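PDB 1MA1: superoxide dismutase from Methanothermobacter thermautotrophicus, which destroys superoxide radicals as an iron-dependent dismutase, converting two of them with two protons into hydrogen peroxide and dioxygen. Local coordinates for residues A[183-186]-A[187-191]; A[104-107]-A[108-112]. One frame throughout, in Å; residues are numbered along the deposited sequence.

Interaction 1: A[183-186]-A[187-191]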
# COMPACT_ATOMS: atom_id res chain seq x y z
N ASP A 183 8.51 12.13 21.77
CA ASP A 183 9.66 12.30 22.64
C ASP A 183 10.87 11.63 22.03
O ASP A 183 11.98 12.15 22.11
CB ASP A 183 9.45 11.69 24.03
CG ASP A 183 8.49 12.49 24.89
OD1 ASP A 183 8.20 13.67 24.54
OD2 ASP A 183 8.03 11.94 25.93
N TYR A 184 10.66 10.45 21.44
CA TYR A 184 11.72 9.76 20.70
C TYR A 184 12.24 10.58 19.50
O TYR A 184 13.45 10.75 19.34
CB TYR A 184 11.20 8.42 20.22
CG TYR A 184 12.07 7.77 19.18
CD1 TYR A 184 11.75 7.85 17.83
CD2 TYR A 184 13.20 7.04 19.54
CE1 TYR A 184 12.53 7.20 16.87
CE2 TYR A 184 13.99 6.40 18.60
CZ TYR A 184 13.65 6.48 17.27
OH TYR A 184 14.43 5.79 16.37
N VAL A 185 11.33 11.07 18.66
CA VAL A 185 11.73 11.96 17.58
C VAL A 185 12.50 13.18 18.07
O VAL A 185 13.50 13.56 17.48
CB VAL A 185 10.51 12.43 16.76
CG1 VAL A 185 10.91 13.51 15.75
CG2 VAL A 185 9.89 11.24 16.06
N GLU A 186 12.06 13.78 19.17
CA GLU A 186 12.77 14.91 19.75
C GLU A 186 14.16 14.53 20.26
O GLU A 186 15.13 15.26 20.06
CB GLU A 186 11.93 15.51 20.88
CG GLU A 186 12.54 16.71 21.53
CD GLU A 186 12.95 17.75 20.51
OE1 GLU A 186 12.16 18.00 19.57
OE2 GLU A 186 14.07 18.32 20.66
N ALA A 187 14.28 13.38 20.91
CA ALA A 187 15.58 12.92 21.39
C ALA A 187 16.55 12.70 20.23
O ALA A 187 17.76 12.89 20.38
CB ALA A 187 15.42 11.63 22.19
N PHE A 188 16.01 12.32 19.08
CA PHE A 188 16.81 11.91 17.94
C PHE A 188 17.76 13.01 17.51
O PHE A 188 18.89 12.75 17.10
CB PHE A 188 15.89 11.53 16.78
CG PHE A 188 16.60 11.30 15.48
CD1 PHE A 188 17.45 10.20 15.32
CD2 PHE A 188 16.44 12.19 14.42
CE1 PHE A 188 18.12 10.01 14.11
CE2 PHE A 188 17.11 12.00 13.21
CZ PHE A 188 17.95 10.91 13.05
N TRP A 189 17.30 14.26 17.61
CA TRP A 189 18.08 15.39 17.11
C TRP A 189 19.33 15.64 17.95
O TRP A 189 20.23 16.37 17.54
CB TRP A 189 17.22 16.65 17.06
CG TRP A 189 16.07 16.52 16.12
CD1 TRP A 189 14.76 16.33 16.44
CD2 TRP A 189 16.14 16.52 14.69
NE1 TRP A 189 14.00 16.22 15.29
CE2 TRP A 189 14.83 16.33 14.20
CE3 TRP A 189 17.19 16.66 13.77
CZ2 TRP A 189 14.53 16.27 12.84
CZ3 TRP A 189 16.89 16.60 12.41
CH2 TRP A 189 15.57 16.41 11.96
N ASN A 190 19.39 15.01 19.12
CA ASN A 190 20.58 15.07 19.95
C ASN A 190 21.70 14.17 19.45
O ASN A 190 22.85 14.35 19.81
CB ASN A 190 20.25 14.68 21.39
CG ASN A 190 19.36 15.69 22.07
OD1 ASN A 190 19.77 16.82 22.28
ND2 ASN A 190 18.13 15.29 22.40
N ILE A 191 21.36 13.19 18.62
CA ILE A 191 22.34 12.20 18.21
C ILE A 191 22.49 12.05 16.70
O ILE A 191 23.17 11.14 16.24
CB ILE A 191 22.00 10.84 18.84
CG1 ILE A 191 20.51 10.50 18.62
CG2 ILE A 191 22.32 10.88 20.32
CD1 ILE A 191 20.12 9.09 18.99
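At the C-terminal turn of helix 181-188 and the residues that follow it, in the C-terminal domain of this iron superoxide dismutase, Val185 and Trp189 stand four residues apart with their side chains side by side. Val185 CG1 comes to 4.1 Å from Trp189 NE1, a branched aliphatic group against the indole. The Trp189 ring is set there by CG lying anti to the carbonyl carbon (chi1 -63°). Its outer contacts suit a large aromatic with a polar edge: NE1 is hydrogen-bonded to Ser121 OG, and the ring makes a cation-pi contact with Arg117, which also salt-bridges Glu186. Without the indole, as with an alanine here, the space beside Val185 would probably be left unfilled, and Ser121 OG and Arg117 would lose their partner. Tyr184, just before Val185, reaches toward the iron site, its OH hydrogen-bonded to the backbone O of the iron ligand Asp167. The backbone starts as regular helix, Ala187 N donating to Asp183 O at 2.9 Å. Phe188 N then divides weak bonds between Tyr184 O and Val185 O, and Trp189 N bonds weakly to Glu186 O. Beyond this, Asn190 ND2 and N reach Ala187 O from the same face, at 3.2 and 3.0 Å.

Interaction 2: A[104-107]-A[108-112]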
# COMPACT_ATOMS: atom_id res chain seq x y z
N GLU A 104 23.46 25.01 3.49
CA GLU A 104 22.97 25.96 2.49
C GLU A 104 21.71 25.47 1.79
O GLU A 104 20.78 26.24 1.57
CB GLU A 104 24.04 26.26 1.46
CG GLU A 104 25.31 26.79 2.06
CD GLU A 104 26.41 27.04 1.03
OE1 GLU A 104 26.90 26.08 0.39
OE2 GLU A 104 26.79 28.21 0.88
N TYR A 105 21.67 24.19 1.43
CA TYR A 105 20.48 23.62 0.80
C TYR A 105 19.29 23.56 1.73
O TYR A 105 18.17 23.81 1.30
CB TYR A 105 20.76 22.23 0.25
CG TYR A 105 21.29 22.26 -1.16
CD1 TYR A 105 22.64 22.43 -1.42
CD2 TYR A 105 20.43 22.13 -2.24
CE1 TYR A 105 23.13 22.47 -2.73
CE2 TYR A 105 20.90 22.17 -3.55
CZ TYR A 105 22.25 22.34 -3.79
OH TYR A 105 22.71 22.36 -5.08
N ILE A 106 19.51 23.25 3.00
CA ILE A 106 18.40 23.20 3.93
C ILE A 106 17.78 24.59 4.08
O ILE A 106 16.56 24.73 4.17
CB ILE A 106 18.84 22.68 5.31
CG1 ILE A 106 19.07 21.17 5.23
CG2 ILE A 106 17.78 23.02 6.36
CD1 ILE A 106 19.53 20.51 6.51
N GLU A 107 18.63 25.62 4.07
CA GLU A 107 18.14 26.99 4.07
C GLU A 107 17.30 27.33 2.87
O GLU A 107 16.20 27.86 3.03
CB GLU A 107 19.30 27.96 4.13
CG GLU A 107 19.60 28.42 5.53
CD GLU A 107 20.36 29.73 5.53
OE1 GLU A 107 21.48 29.78 4.98
OE2 GLU A 107 19.81 30.72 6.09
N LYS A 108 17.82 27.06 1.67
CA LYS A 108 17.17 27.55 0.47
C LYS A 108 15.90 26.75 0.19
O LYS A 108 14.93 27.29 -0.33
CB LYS A 108 18.11 27.50 -0.74
CG LYS A 108 18.12 26.19 -1.52
CD LYS A 108 18.65 26.41 -2.94
CE LYS A 108 18.75 25.09 -3.71
NZ LYS A 108 17.44 24.37 -3.80
N ASP A 109 15.90 25.47 0.55
CA ASP A 109 14.76 24.62 0.29
C ASP A 109 13.71 24.70 1.38
O ASP A 109 12.52 24.58 1.11
CB ASP A 109 15.19 23.16 0.07
CG ASP A 109 15.91 22.97 -1.26
OD1 ASP A 109 15.52 23.61 -2.27
OD2 ASP A 109 16.87 22.17 -1.31
N PHE A 110 14.14 24.90 2.62
CA PHE A 110 13.18 24.94 3.72
C PHE A 110 13.03 26.31 4.38
O PHE A 110 12.12 26.52 5.16
CB PHE A 110 13.54 23.91 4.78
CG PHE A 110 13.50 22.50 4.29
CD1 PHE A 110 14.64 21.90 3.76
CD2 PHE A 110 12.33 21.76 4.36
CE1 PHE A 110 14.61 20.57 3.31
CE2 PHE A 110 12.27 20.43 3.91
CZ PHE A 110 13.42 19.83 3.38
N GLY A 111 13.93 27.23 4.05
CA GLY A 111 13.87 28.56 4.63
C GLY A 111 14.74 28.69 5.86
O GLY A 111 15.35 29.74 6.09
N SER A 112 14.79 27.63 6.67
CA SER A 112 15.67 27.61 7.84
C SER A 112 15.88 26.17 8.29
O SER A 112 15.16 25.27 7.87
CB SER A 112 15.05 28.39 8.98
OG SER A 112 13.94 27.68 9.51
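Tyr105, Lys108 and Asp109 form a side-chain cluster on one side of helix 100-110. The methylene chain of Lys108 runs alongside the tyrosine, with CE 3.6 Å from Tyr105 CE2. Its CG takes the crowded position between backbone N and carbonyl carbon (chi1 88°), and a bend at chi4 turns the ammonium to Asp109, where NZ and OD1 make a 2.6 Å salt bridge on the syn side of the carboxylate but tilted out of its plane. The other oxygen, Asp109 OD2, sits at the ring edge, 3.7 Å from Tyr105 CD2, with ring and carboxylate planes 49° apart. A long amphipathic lysine suits this place because its methylenes lie against the ring while its ammonium pairs with the acid. On the buried side, Ile106 CG2 packs 4.2 Å from Phe110 CD1.

Strand 143-150 and the turn before it position the cluster: Tyr105 OH and Lys108 NZ bond to Asp142, and Asp109 OD2 accepts from Leu144 N. Lys6 of the second subunit donates to Lys108 O.

Along the backbone, Phe110 N bonds to Ile106 O at 2.9 Å, and Gly111 N to Glu107 O. Gly111 has positive phi (94°), a conformation in which a CB would press on the preceding carbonyl oxygen. Ser112 follows as N-cap, its OG accepting from Arg115 N. A positive-phi glycine just after one helix and a serine N-capping the next mark a tight helix-to-helix corner, here joining helices 100-110 and 113-125.

Overall arrangement
From the N terminus, the chain first forms the long helices 27-57 and 64-86 and then reaches interaction 2 in helix 100-110. Helix 113-125 and then the three-stranded antiparallel sheet follow, before interaction 1 near the C-terminal end. Each contact is local and continuous, so neither closes a long loop; they run in series without nesting or crossing. The centres of interactions 1 and 2 are about 21 Å apart, and the two do not touch. Helix 113-125 links them, since it starts directly after residues 104-112 and packs against residues 183-191: Phe116 meets Ile106 and Phe110 of the one and Trp189 of the other. Interaction 2 ties to strand 143-150 and the second subunit, interaction 1 to strand 164-167 and the iron-site side.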